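Chitinase (Paenibacillus sp. FPU-7, PDB 5GZT) probably hydrolyses chitin and chitodextrins at internal beta-1,4 linkages between N-acetylglucosamine units, as a family 18 endochitinase. Local coordinates at residues F388-L393 with R437-A442; D425-T430 with S466-K471; L304-G309 with S346-L351; V317-D322 with R340-E345. All blocks are in the same frame, centred on the assembly; numbering follows the deposited sequence.

Contact 1 of 4, residues F388-L393 with R437-A442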
loop_
_atom_site.group_PDB
_atom_site.type_symbol
_atom_site.label_atom_id
_atom_site.label_comp_id
_atom_site.label_asym_id
_atom_site.label_seq_id
_atom_site.Cartn_x
_atom_site.Cartn_y
_atom_site.Cartn_z
ATOM N N PHE B 388 -11.494 23.789 8.227
ATOM C CA PHE B 388 -10.653 22.607 8.172
ATOM C C PHE B 388 -10.663 21.943 6.814
ATOM O O PHE B 388 -9.605 21.885 6.099
ATOM C CB PHE B 388 -11.034 21.602 9.268
ATOM C CG PHE B 388 -10.098 20.417 9.301
ATOM C CD1 PHE B 388 -8.926 20.459 10.053
ATOM C CD2 PHE B 388 -10.338 19.297 8.492
ATOM C CE1 PHE B 388 -8.041 19.381 10.033
ATOM C CE2 PHE B 388 -9.445 18.220 8.482
ATOM C CZ PHE B 388 -8.295 18.273 9.253
ATOM N N ALA B 389 -11.860 21.507 6.403
ATOM C CA ALA B 389 -12.017 20.807 5.111
ATOM C C ALA B 389 -11.486 21.555 3.935
ATOM O O ALA B 389 -10.830 20.979 3.028
ATOM C CB ALA B 389 -13.456 20.438 4.889
ATOM N N ASN B 390 -11.746 22.866 3.932
ATOM C CA ASN B 390 -11.247 23.726 2.847
ATOM C C ASN B 390 -9.731 23.773 2.907
ATOM O O ASN B 390 -9.038 23.580 1.889
ATOM C CB ASN B 390 -11.883 25.145 2.929
ATOM C CG ASN B 390 -13.338 25.171 2.446
ATOM O OD1 ASN B 390 -13.686 24.566 1.432
ATOM N ND2 ASN B 390 -14.189 25.892 3.173
ATOM N N SER B 391 -9.209 23.980 4.109
ATOM C CA SER B 391 -7.747 23.887 4.337
ATOM C C SER B 391 -7.099 22.566 3.855
ATOM O O SER B 391 -6.025 22.545 3.153
ATOM C CB SER B 391 -7.423 24.094 5.808
ATOM O OG SER B 391 -6.049 24.408 5.846
ATOM N N ALA B 392 -7.779 21.467 4.167
ATOM C CA ALA B 392 -7.263 20.132 3.751
ATOM C C ALA B 392 -7.183 20.017 2.295
ATOM O O ALA B 392 -6.144 19.567 1.740
ATOM C CB ALA B 392 -8.104 19.037 4.313
ATOM N N LEU B 393 -8.248 20.484 1.616
ATOM C CA LEU B 393 -8.217 20.470 0.156
ATOM C C LEU B 393 -7.125 21.366 -0.415
ATOM O O LEU B 393 -6.425 21.017 -1.399
ATOM C CB LEU B 393 -9.618 20.729 -0.474
ATOM C CG LEU B 393 -10.454 19.439 -0.699
ATOM C CD1 LEU B 393 -11.100 18.937 0.604
ATOM C CD2 LEU B 393 -11.496 19.619 -1.803
ATOM N N ARG B 437 -15.646 14.324 2.020
ATOM C CA ARG B 437 -16.080 13.515 0.867
ATOM C C ARG B 437 -16.895 14.443 -0.120
ATOM O O ARG B 437 -16.634 14.487 -1.344
ATOM C CB ARG B 437 -16.946 12.353 1.354
ATOM C CG ARG B 437 -17.087 11.147 0.437
ATOM C CD ARG B 437 -16.496 11.285 -0.937
ATOM N NE ARG B 437 -15.272 10.576 -1.117
ATOM C CZ ARG B 437 -14.325 10.837 -2.022
ATOM N NH1 ARG B 437 -14.348 11.876 -2.836
ATOM N NH2 ARG B 437 -13.263 10.044 -2.047
ATOM N N GLU B 438 -17.837 15.202 0.439
ATOM C CA GLU B 438 -18.628 16.181 -0.398
ATOM C C GLU B 438 -17.698 17.089 -1.190
ATOM O O GLU B 438 -17.745 17.119 -2.462
ATOM C CB GLU B 438 -19.560 16.974 0.484
ATOM C CG GLU B 438 -20.680 16.081 0.964
ATOM C CD GLU B 438 -21.500 16.646 2.108
ATOM O OE1 GLU B 438 -21.185 17.723 2.661
ATOM O OE2 GLU B 438 -22.468 15.953 2.473
ATOM N N LYS B 439 -16.773 17.743 -0.478
ATOM C CA LYS B 439 -15.916 18.698 -1.145
ATOM C C LYS B 439 -15.028 18.067 -2.204
ATOM O O LYS B 439 -14.671 18.722 -3.228
ATOM C CB LYS B 439 -15.086 19.451 -0.126
ATOM C CG LYS B 439 -15.919 20.209 0.905
ATOM C CD LYS B 439 -15.110 21.362 1.444
ATOM C CE LYS B 439 -15.898 22.179 2.448
ATOM N NZ LYS B 439 -16.713 23.219 1.760
ATOM N N LEU B 440 -14.624 16.805 -1.973
ATOM C CA LEU B 440 -13.666 16.171 -2.877
ATOM C C LEU B 440 -14.440 15.790 -4.109
ATOM O O LEU B 440 -13.960 15.975 -5.213
ATOM C CB LEU B 440 -12.925 14.952 -2.258
ATOM C CG LEU B 440 -11.854 15.258 -1.178
ATOM C CD1 LEU B 440 -11.542 14.024 -0.326
ATOM C CD2 LEU B 440 -10.609 15.762 -1.854
ATOM N N ASP B 441 -15.638 15.273 -3.912
ATOM C CA ASP B 441 -16.534 14.977 -5.065
ATOM C C ASP B 441 -16.836 16.220 -5.906
ATOM O O ASP B 441 -16.741 16.168 -7.150
ATOM C CB ASP B 441 -17.844 14.345 -4.573
ATOM C CG ASP B 441 -17.647 12.922 -4.063
ATOM O OD1 ASP B 441 -16.660 12.250 -4.482
ATOM O OD2 ASP B 441 -18.481 12.468 -3.264
ATOM N N ALA B 442 -17.136 17.327 -5.214
ATOM C CA ALA B 442 -17.419 18.620 -5.859
ATOM C C ALA B 442 -16.263 18.927 -6.769
ATOM O O ALA B 442 -16.424 19.082 -7.980
ATOM C CB ALA B 442 -17.580 19.712 -4.808
#
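K439 meets A389, N390 and L393 with successive parts of one long side chain. CD and CE pass over the methyl of A389, K439 CE lying 3.9 Å from A389 CB. Nearer the root, K439 CB rests against the isobutyl branch of L393, whose CD2 also comes within 3.6 Å of the backbone O of K439. The last torsion, chi4 -86°, bends the otherwise stretched lysine chain and carries its ammonium group to N390, whose side chain it crosses at about a right angle. There K439 NZ gives N390 OD1 a weak hydrogen bond of 3.3 Å. Deeper in, L393 CG and L440 CD2 touch at 3.9 Å.

The second shell holds this polar end in place. E386, one turn before N390, forms a salt bridge with K439 and accepts a hydrogen bond from N390 ND2. A leucine in place of N390 would probably deprive E386 of one donor and leave the K439 ammonium group freer to turn. On the inner side, A389 also packs on L435 and L436, and L393 on I404 of a barrel strand.

The two segments, whose axes cross at -44°, belong to outer helices 382-398 and 425-447 of a family 18 TIM barrel. The chemistry is graded: leucine and alanine fill the buried side of the interface, whereas the lysine charge is carried to the partly exposed margin, where E386 probably balances it.

Contact 2 of 4, residues D425-T430 with S466-K471; sequences DKANFT and SVELTK
T430 and E468 make the direct polar link. The hydroxyl T430 OG1 donates to E468 OE1 at 2.6 Å, using the anti lone pair of the carboxylate, and the two side chains cross at about a right angle. The other oxygen, E468 OE2, faces K471 NZ in a 3.6 Å salt bridge. An alanine at E468 would probably leave T430 OG1 without its acceptor and K471 without its ionic mate.

Two waters extend this bonding. One donates to both K426 O and T430 OG1 and accepts from E468 N, the last at 3.0 Å, thereby tying a carbonyl and a side-chain hydroxyl of the helix to the backbone N of E468. The second accepts from K426 NZ at 3.1 Å and donates to V467 O; the same ammonium group is also bonded to D465 O.

Helix 425-447 of the TIM barrel begins at D425, so its first turns here meet the connection that follows barrel strand 452-457, with E468 in the N-cap position of short helix 469-472.

Van der Waals contacts complete the join. The K426 chain leaves with CG opposite the backbone N (chi1 -177°) and stays extended beyond it, running along the backbone of S466 and V467, K426 CB lying 3.4 Å from S466 O and K426 CE 3.6 Å from V467 O. On the buried side, V467 CG1 approaches the F429 ring obliquely, 3.8 Å from F429 CD2, and the same ring meets W408 with their planes about 75° apart.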
loop_
_atom_site.group_PDB
_atom_site.type_symbol
_atom_site.label_atom_id
_atom_site.label_comp_id
_atom_site.label_asym_id
_atom_site.label_seq_id
_atom_site.Cartn_x
_atom_site.Cartn_y
_atom_site.Cartn_z
ATOM N N ASP B 425 -17.064 14.364 19.760
ATOM C CA ASP B 425 -16.060 13.876 18.761
ATOM C C ASP B 425 -16.678 12.806 17.873
ATOM O O ASP B 425 -16.612 12.899 16.604
ATOM C CB ASP B 425 -14.801 13.343 19.471
ATOM C CG ASP B 425 -13.960 14.454 20.114
ATOM O OD1 ASP B 425 -14.123 15.660 19.788
ATOM O OD2 ASP B 425 -13.128 14.100 20.967
ATOM N N LYS B 426 -17.363 11.888 18.550
ATOM C CA LYS B 426 -18.025 10.761 17.908
ATOM C C LYS B 426 -18.920 11.123 16.684
ATOM O O LYS B 426 -18.597 10.738 15.569
ATOM C CB LYS B 426 -18.725 9.941 18.968
ATOM C CG LYS B 426 -19.392 8.681 18.434
ATOM C CD LYS B 426 -19.789 7.710 19.540
ATOM C CE LYS B 426 -20.194 6.426 18.854
ATOM N NZ LYS B 426 -20.579 5.360 19.794
ATOM N N ALA B 427 -19.978 11.939 16.848
ATOM C CA ALA B 427 -20.768 12.432 15.663
ATOM C C ALA B 427 -19.985 13.456 14.833
ATOM O O ALA B 427 -20.115 13.550 13.594
ATOM C CB ALA B 427 -22.117 13.046 16.131
ATOM N N ASN B 428 -19.141 14.227 15.497
ATOM C CA ASN B 428 -18.396 15.263 14.784
ATOM C C ASN B 428 -17.459 14.683 13.746
ATOM O O ASN B 428 -17.312 15.245 12.608
ATOM C CB ASN B 428 -17.658 16.189 15.800
ATOM C CG ASN B 428 -18.640 17.141 16.575
ATOM O OD1 ASN B 428 -19.826 17.188 16.255
ATOM N ND2 ASN B 428 -18.152 17.864 17.585
ATOM N N PHE B 429 -16.814 13.553 14.112
ATOM C CA PHE B 429 -15.892 12.860 13.165
ATOM C C PHE B 429 -16.720 12.459 11.931
ATOM O O PHE B 429 -16.329 12.648 10.737
ATOM C CB PHE B 429 -15.241 11.652 13.935
ATOM C CG PHE B 429 -14.162 10.887 13.169
ATOM C CD1 PHE B 429 -13.190 11.548 12.393
ATOM C CD2 PHE B 429 -14.076 9.494 13.292
ATOM C CE1 PHE B 429 -12.182 10.830 11.740
ATOM C CE2 PHE B 429 -13.074 8.793 12.646
ATOM C CZ PHE B 429 -12.151 9.458 11.852
ATOM N N THR B 430 -17.911 11.948 12.176
ATOM C CA THR B 430 -18.785 11.546 11.036
ATOM C C THR B 430 -19.082 12.696 10.069
ATOM O O THR B 430 -18.944 12.601 8.812
ATOM C CB THR B 430 -20.106 10.943 11.583
ATOM O OG1 THR B 430 -19.800 9.767 12.350
ATOM C CG2 THR B 430 -21.063 10.599 10.429
ATOM N N SER B 466 -15.991 4.596 20.099
ATOM C CA SER B 466 -15.852 6.038 20.055
ATOM C C SER B 466 -16.143 6.616 18.684
ATOM O O SER B 466 -16.122 7.841 18.520
ATOM C CB SER B 466 -14.429 6.430 20.482
ATOM O OG SER B 466 -14.166 5.994 21.818
ATOM N N VAL B 467 -16.440 5.770 17.706
ATOM C CA VAL B 467 -16.702 6.245 16.361
ATOM C C VAL B 467 -17.892 5.466 15.796
ATOM O O VAL B 467 -18.343 4.474 16.398
ATOM C CB VAL B 467 -15.472 6.121 15.404
ATOM C CG1 VAL B 467 -14.227 6.818 15.953
ATOM C CG2 VAL B 467 -15.137 4.666 15.151
ATOM N N GLU B 468 -18.380 5.954 14.659
ATOM C CA GLU B 468 -19.634 5.476 14.016
ATOM C C GLU B 468 -19.316 4.734 12.742
ATOM O O GLU B 468 -19.429 5.260 11.615
ATOM C CB GLU B 468 -20.632 6.652 13.780
ATOM C CG GLU B 468 -21.001 7.409 15.077
ATOM C CD GLU B 468 -22.013 8.575 14.889
ATOM O OE1 GLU B 468 -21.855 9.419 13.970
ATOM O OE2 GLU B 468 -22.957 8.616 15.705
ATOM N N LEU B 469 -18.887 3.481 12.923
ATOM C CA LEU B 469 -18.242 2.770 11.827
ATOM C C LEU B 469 -19.162 2.612 10.646
ATOM O O LEU B 469 -18.779 2.877 9.477
ATOM C CB LEU B 469 -17.675 1.400 12.288
ATOM C CG LEU B 469 -16.546 1.470 13.310
ATOM C CD1 LEU B 469 -16.317 0.109 13.919
ATOM C CD2 LEU B 469 -15.286 1.972 12.638
ATOM N N THR B 470 -20.385 2.181 10.941
ATOM C CA THR B 470 -21.369 1.948 9.891
ATOM C C THR B 470 -21.662 3.287 9.242
ATOM O O THR B 470 -21.752 3.379 8.006
ATOM C CB THR B 470 -22.646 1.282 10.483
ATOM O OG1 THR B 470 -22.369 -0.109 10.774
ATOM C CG2 THR B 470 -23.820 1.376 9.489
ATOM N N LYS B 471 -21.737 4.352 10.064
ATOM C CA LYS B 471 -21.922 5.701 9.505
ATOM C C LYS B 471 -20.779 6.267 8.698
ATOM O O LYS B 471 -21.027 6.824 7.641
ATOM C CB LYS B 471 -22.373 6.682 10.566
ATOM C CG LYS B 471 -23.738 6.299 11.127
ATOM C CD LYS B 471 -24.340 7.395 11.991
ATOM C CE LYS B 471 -25.025 6.802 13.216
ATOM N NZ LYS B 471 -25.903 7.841 13.804
HETATM O O HOH W 1 -17.609 8.771 13.993
HETATM O O HOH W 2 -20.444 2.929 17.882
#

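Contact 3 of 4, residues L304-G309 with S346-L351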
loop_
_atom_site.group_PDB
_atom_site.type_symbol
_atom_site.label_atom_id
_atom_site.label_comp_id
_atom_site.label_asym_id
_atom_site.label_seq_id
_atom_site.Cartn_x
_atom_site.Cartn_y
_atom_site.Cartn_z
ATOM N N LEU B 304 1.647 6.142 -0.933
ATOM C CA LEU B 304 2.651 6.742 -0.065
ATOM C C LEU B 304 1.897 7.792 0.745
ATOM O O LEU B 304 1.217 8.645 0.170
ATOM C CB LEU B 304 3.766 7.227 -0.950
ATOM C CG LEU B 304 4.855 8.292 -0.718
ATOM C CD1 LEU B 304 4.919 8.768 0.708
ATOM C CD2 LEU B 304 6.183 7.866 -1.331
ATOM N N TYR B 305 1.885 7.639 2.062
ATOM C CA TYR B 305 1.237 8.601 2.984
ATOM C C TYR B 305 2.332 9.483 3.601
ATOM O O TYR B 305 3.274 8.970 4.315
ATOM C CB TYR B 305 0.486 7.923 4.154
ATOM C CG TYR B 305 -0.863 7.375 3.857
ATOM C CD1 TYR B 305 -1.252 7.085 2.553
ATOM C CD2 TYR B 305 -1.788 7.161 4.881
ATOM C CE1 TYR B 305 -2.518 6.621 2.293
ATOM C CE2 TYR B 305 -3.051 6.689 4.613
ATOM C CZ TYR B 305 -3.413 6.451 3.317
ATOM O OH TYR B 305 -4.655 5.930 2.963
ATOM N N TYR B 306 2.230 10.811 3.372
ATOM C CA TYR B 306 3.177 11.758 3.975
ATOM C C TYR B 306 2.707 12.012 5.372
ATOM O O TYR B 306 1.603 12.519 5.600
ATOM C CB TYR B 306 3.296 13.059 3.181
ATOM C CG TYR B 306 4.427 13.979 3.644
ATOM C CD1 TYR B 306 5.736 13.646 3.403
ATOM C CD2 TYR B 306 4.167 15.152 4.315
ATOM C CE1 TYR B 306 6.776 14.470 3.813
ATOM C CE2 TYR B 306 5.193 16.007 4.705
ATOM C CZ TYR B 306 6.496 15.651 4.468
ATOM O OH TYR B 306 7.518 16.488 4.832
ATOM N N ALA B 307 3.530 11.567 6.343
ATOM C CA ALA B 307 3.173 11.596 7.715
ATOM C C ALA B 307 4.007 12.684 8.435
ATOM O O ALA B 307 5.163 12.433 8.851
ATOM C CB ALA B 307 3.456 10.261 8.313
ATOM N N PHE B 308 3.473 13.864 8.671
ATOM C CA PHE B 308 2.069 14.216 8.712
ATOM C C PHE B 308 1.913 15.728 8.433
ATOM O O PHE B 308 2.847 16.591 8.692
ATOM C CB PHE B 308 1.534 14.036 10.121
ATOM C CG PHE B 308 1.496 12.595 10.601
ATOM C CD1 PHE B 308 0.476 11.734 10.173
ATOM C CD2 PHE B 308 2.390 12.139 11.547
ATOM C CE1 PHE B 308 0.395 10.448 10.633
ATOM C CE2 PHE B 308 2.351 10.838 12.015
ATOM C CZ PHE B 308 1.362 9.984 11.562
ATOM N N GLY B 309 0.720 16.039 7.946
ATOM C CA GLY B 309 0.174 17.355 8.100
ATOM C C GLY B 309 -0.395 17.551 9.460
ATOM O O GLY B 309 -0.820 16.616 10.107
ATOM N N SER B 346 10.404 20.700 0.186
ATOM C CA SER B 346 11.367 19.841 -0.493
ATOM C C SER B 346 10.927 18.319 -0.471
ATOM O O SER B 346 11.012 17.585 -1.473
ATOM C CB SER B 346 12.712 19.964 0.228
ATOM O OG SER B 346 13.690 19.271 -0.500
ATOM N N ASN B 347 10.493 17.869 0.701
ATOM C CA ASN B 347 10.128 16.442 0.896
ATOM C C ASN B 347 9.039 16.052 -0.081
ATOM O O ASN B 347 9.229 15.129 -0.965
ATOM C CB ASN B 347 9.664 16.256 2.314
ATOM C CG ASN B 347 10.802 16.014 3.280
ATOM O OD1 ASN B 347 11.920 15.834 2.912
ATOM N ND2 ASN B 347 10.487 15.968 4.524
ATOM N N LEU B 348 7.933 16.820 0.026
ATOM C CA LEU B 348 6.748 16.620 -0.790
ATOM C C LEU B 348 7.077 16.645 -2.268
ATOM O O LEU B 348 6.552 15.821 -3.007
ATOM C CB LEU B 348 5.689 17.616 -0.463
ATOM C CG LEU B 348 4.468 17.415 0.431
ATOM C CD1 LEU B 348 4.090 15.968 0.697
ATOM C CD2 LEU B 348 4.483 18.233 1.707
ATOM N N ALA B 349 7.959 17.547 -2.713
ATOM C CA ALA B 349 8.370 17.559 -4.126
ATOM C C ALA B 349 9.107 16.298 -4.517
ATOM O O ALA B 349 8.824 15.725 -5.580
ATOM C CB ALA B 349 9.229 18.793 -4.447
ATOM N N TYR B 350 10.022 15.831 -3.658
ATOM C CA TYR B 350 10.828 14.624 -3.943
ATOM C C TYR B 350 9.939 13.383 -4.053
ATOM O O TYR B 350 10.153 12.546 -4.928
ATOM C CB TYR B 350 11.953 14.412 -2.898
ATOM C CG TYR B 350 12.593 13.053 -3.012
ATOM C CD1 TYR B 350 13.678 12.819 -3.878
ATOM C CD2 TYR B 350 12.107 11.983 -2.257
ATOM C CE1 TYR B 350 14.258 11.542 -3.988
ATOM C CE2 TYR B 350 12.679 10.720 -2.367
ATOM C CZ TYR B 350 13.738 10.513 -3.232
ATOM O OH TYR B 350 14.264 9.256 -3.308
ATOM N N LEU B 351 8.933 13.306 -3.190
ATOM C CA LEU B 351 8.064 12.137 -3.069
ATOM C C LEU B 351 7.052 11.976 -4.216
ATOM O O LEU B 351 6.885 10.847 -4.769
ATOM C CB LEU B 351 7.337 12.132 -1.705
ATOM C CG LEU B 351 8.280 12.013 -0.466
ATOM C CD1 LEU B 351 7.515 12.349 0.792
ATOM C CD2 LEU B 351 8.926 10.625 -0.338
#
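Y306 reaches from its strand into the helix and touches N347, L348 and L351 with different parts of its ring. Its chi1 of -171°, which sets CG opposite the backbone N, directs the phenol at the helix. One face of the ring receives L348 CD1 in a CH-pi contact, the methyl carbon standing 3.8 Å from the ring centroid and displaced toward the rim, while L348 CD2 lies 3.8 Å from Y306 CE2. L351 CD1 comes obliquely to the ring, 3.4 Å from Y306 CD1.

L351 divides its two methyls between two strand residues. While CD1 packs on the tyrosine, L351 CD2 meets L304 CD2 at 4.0 Å, and the two leucine side chains cross at about a right angle. L304 and Y306, being alternate residues, both point at the helix. The segments run almost exactly antiparallel, 173° apart, as expected where an outer helix of a TIM barrel returns over its strand; strand 303-312 and helix 344-352 are such a pair.

At the far end of the ring, N347 ND2 donates to Y306 OH over 3.0 Å with an N-H...O angle of 164°, the hydroxyl oxygen lying in the amide plane. The amide itself is fixed by W289 N at its oxygen and by V287 O at its nitrogen. Y306 OH also bonds to D344, its strongest partner. A phenol buried among leucines thus has its one polar atom satisfied by two side chains, which probably fixes both the reach and the tilt of the ring.

Contact 4 of 4, residues V317-D322 with R340-E345; sequences VTIKED and RNNPDE
K320 and D344 run alongside each other in opposite directions, the lysine methylenes passing the carboxylate while its ammonium group goes on to the backbone of N342. K320 CD lies 3.8 Å from D344 OD2, but the charged ends stay apart. The lysine has CG between its backbone N and carbonyl carbon (chi1 73°) and bends again at chi3, which brings K320 NZ to N342 O in a 3.0 Å hydrogen bond. The donor stands well above the carbonyl plane. D344 N bonds to the same oxygen from the opposite face, so N342 O is gripped from both sides.

T318 also slides antiparallel past D344, with T318 CG2 3.6 Å from D344 CB. I319 crosses the aspartate at about a right angle instead, and its CG2 packs 3.6 Å from N342 ND2.

The D344 carboxylate is held from several directions. N342 ND2 donates to D344 OD2 at 3.0 Å in a nearly straight bond (170°); D344 OD2 lies in the amide plane of N342, whereas N342 ND2 comes to the carboxylate from above its plane. D344 OD1 receives a water at 2.6 Å that in turn accepts from I319 N, and it also has Y306 as a partner. N342 ND2 is further bonded to A285 O.

P343 is the centre of an inverse gamma turn, closed by the D344 N to N342 O bond, and takes the N-cap position of helix 344-352. The arrangement is that of a TIM-barrel connection in which the turn starting an outer helix is docked on the 3-10 segment following strand 315-318, the hairpin partner of barrel strand 303-312.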
loop_
_atom_site.group_PDB
_atom_site.type_symbol
_atom_site.label_atom_id
_atom_site.label_comp_id
_atom_site.label_asym_id
_atom_site.label_seq_id
_atom_site.Cartn_x
_atom_site.Cartn_y
_atom_site.Cartn_z
ATOM N N VAL B 317 -1.595 22.524 8.079
ATOM C CA VAL B 317 -0.262 23.105 7.871
ATOM C C VAL B 317 0.820 22.043 7.829
ATOM O O VAL B 317 0.618 20.941 8.326
ATOM C CB VAL B 317 0.088 24.031 9.033
ATOM C CG1 VAL B 317 -0.807 25.303 9.020
ATOM C CG2 VAL B 317 -0.023 23.323 10.382
ATOM N N THR B 318 1.961 22.354 7.266
ATOM C CA THR B 318 3.072 21.436 7.362
ATOM C C THR B 318 3.489 21.248 8.852
ATOM O O THR B 318 3.156 22.071 9.740
ATOM C CB THR B 318 4.264 21.893 6.515
ATOM O OG1 THR B 318 4.634 23.197 6.907
ATOM C CG2 THR B 318 3.973 21.887 5.087
ATOM N N ILE B 319 4.152 20.119 9.166
ATOM C CA ILE B 319 4.500 19.794 10.574
ATOM C C ILE B 319 5.460 20.830 11.208
ATOM O O ILE B 319 5.412 21.103 12.410
ATOM C CB ILE B 319 5.061 18.353 10.697
ATOM C CG1 ILE B 319 4.991 17.841 12.111
ATOM C CG2 ILE B 319 6.451 18.242 10.098
ATOM C CD1 ILE B 319 5.358 16.330 12.225
ATOM N N LYS B 320 6.304 21.433 10.398
ATOM C CA LYS B 320 7.143 22.560 10.905
ATOM C C LYS B 320 6.376 23.706 11.521
ATOM O O LYS B 320 6.921 24.438 12.343
ATOM C CB LYS B 320 8.079 23.115 9.812
ATOM C CG LYS B 320 7.363 23.921 8.741
ATOM C CD LYS B 320 8.199 24.098 7.477
ATOM C CE LYS B 320 9.434 24.937 7.775
ATOM N NZ LYS B 320 10.605 24.763 6.841
ATOM N N GLU B 321 5.096 23.817 11.188
ATOM C CA GLU B 321 4.222 24.840 11.756
ATOM C C GLU B 321 3.466 24.413 12.961
ATOM O O GLU B 321 2.588 25.138 13.404
ATOM C CB GLU B 321 3.267 25.289 10.674
ATOM C CG GLU B 321 4.033 25.868 9.475
ATOM C CD GLU B 321 3.146 26.562 8.451
ATOM O OE1 GLU B 321 2.131 27.207 8.855
ATOM O OE2 GLU B 321 3.468 26.455 7.242
ATOM N N ASP B 322 3.776 23.245 13.505
ATOM C CA ASP B 322 3.036 22.688 14.660
ATOM C C ASP B 322 3.921 22.797 15.867
ATOM O O ASP B 322 4.867 22.007 16.001
ATOM C CB ASP B 322 2.653 21.189 14.448
ATOM C CG ASP B 322 1.886 20.606 15.624
ATOM O OD1 ASP B 322 1.537 21.370 16.547
ATOM O OD2 ASP B 322 1.587 19.385 15.633
ATOM N N ARG B 340 12.044 23.030 13.582
ATOM C CA ARG B 340 11.522 24.294 13.036
ATOM C C ARG B 340 11.844 24.513 11.596
ATOM O O ARG B 340 11.028 25.113 10.900
ATOM C CB ARG B 340 11.996 25.509 13.844
ATOM C CG ARG B 340 11.483 25.548 15.287
ATOM C CD ARG B 340 12.384 26.506 16.077
ATOM N NE ARG B 340 12.091 26.474 17.496
ATOM C CZ ARG B 340 13.005 26.621 18.438
ATOM N NH1 ARG B 340 14.293 26.818 18.159
ATOM N NH2 ARG B 340 12.631 26.508 19.680
ATOM N N ASN B 341 12.984 23.985 11.130
ATOM C CA ASN B 341 13.363 24.006 9.716
ATOM C C ASN B 341 13.021 22.759 8.907
ATOM O O ASN B 341 13.612 22.494 7.797
ATOM C CB ASN B 341 14.876 24.288 9.578
ATOM C CG ASN B 341 15.297 25.554 10.332
ATOM O OD1 ASN B 341 14.521 26.472 10.462
ATOM N ND2 ASN B 341 16.526 25.581 10.850
ATOM N N ASN B 342 12.065 21.982 9.387
ATOM C CA ASN B 342 11.753 20.714 8.684
ATOM C C ASN B 342 11.417 20.965 7.198
ATOM O O ASN B 342 10.549 21.725 6.907
ATOM C CB ASN B 342 10.586 20.017 9.380
ATOM C CG ASN B 342 10.476 18.582 8.945
ATOM O OD1 ASN B 342 11.387 17.796 9.228
ATOM N ND2 ASN B 342 9.479 18.291 8.091
ATOM N N PRO B 343 12.105 20.324 6.260
ATOM C CA PRO B 343 11.948 20.599 4.857
ATOM C C PRO B 343 10.749 19.970 4.123
ATOM O O PRO B 343 10.927 19.242 3.156
ATOM C CB PRO B 343 13.239 20.050 4.287
ATOM C CG PRO B 343 13.462 18.859 5.128
ATOM C CD PRO B 343 13.141 19.304 6.482
ATOM N N ASP B 344 9.558 20.374 4.524
ATOM C CA ASP B 344 8.341 19.762 4.068
ATOM C C ASP B 344 8.114 19.926 2.571
ATOM O O ASP B 344 7.720 18.934 1.853
ATOM C CB ASP B 344 7.149 20.217 4.900
ATOM C CG ASP B 344 7.130 19.592 6.269
ATOM O OD1 ASP B 344 6.794 18.345 6.398
ATOM O OD2 ASP B 344 7.498 20.339 7.222
ATOM N N GLU B 345 8.441 21.118 2.066
ATOM C CA GLU B 345 8.165 21.410 0.673
ATOM C C GLU B 345 9.141 20.678 -0.186
ATOM O O GLU B 345 8.758 20.089 -1.204
ATOM C CB GLU B 345 8.168 22.932 0.400
ATOM C CG GLU B 345 7.105 23.665 1.225
ATOM C CD GLU B 345 6.614 24.998 0.636
ATOM O OE1 GLU B 345 7.399 25.687 -0.074
ATOM O OE2 GLU B 345 5.439 25.368 0.929
HETATM O O HOH W 3 4.296 18.163 7.168
HETATM O O HOH W 4 9.452 23.515 3.821
#

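From the N terminus, contact 3 opens first, on barrel strand 303-312; contact 4 then opens on strand 315-318, the next in the chain and its neighbour in the sheet. Contact 4 closes at 340-345 and contact 3 directly after it, at 346-351, so contact 4 is nested inside the loop of contact 3. The two touch, with centres about 11 Å apart, and share helix 344-352. Further on, contact 1 opens on helix 382-398 and contact 2 at the start of helix 425-447; contact 1 closes later on that same helix, before contact 2 closes at 466-471. These two loops therefore cross, tying helix 425-447 to outer helix 382-398 and to the connection after strand 452-457.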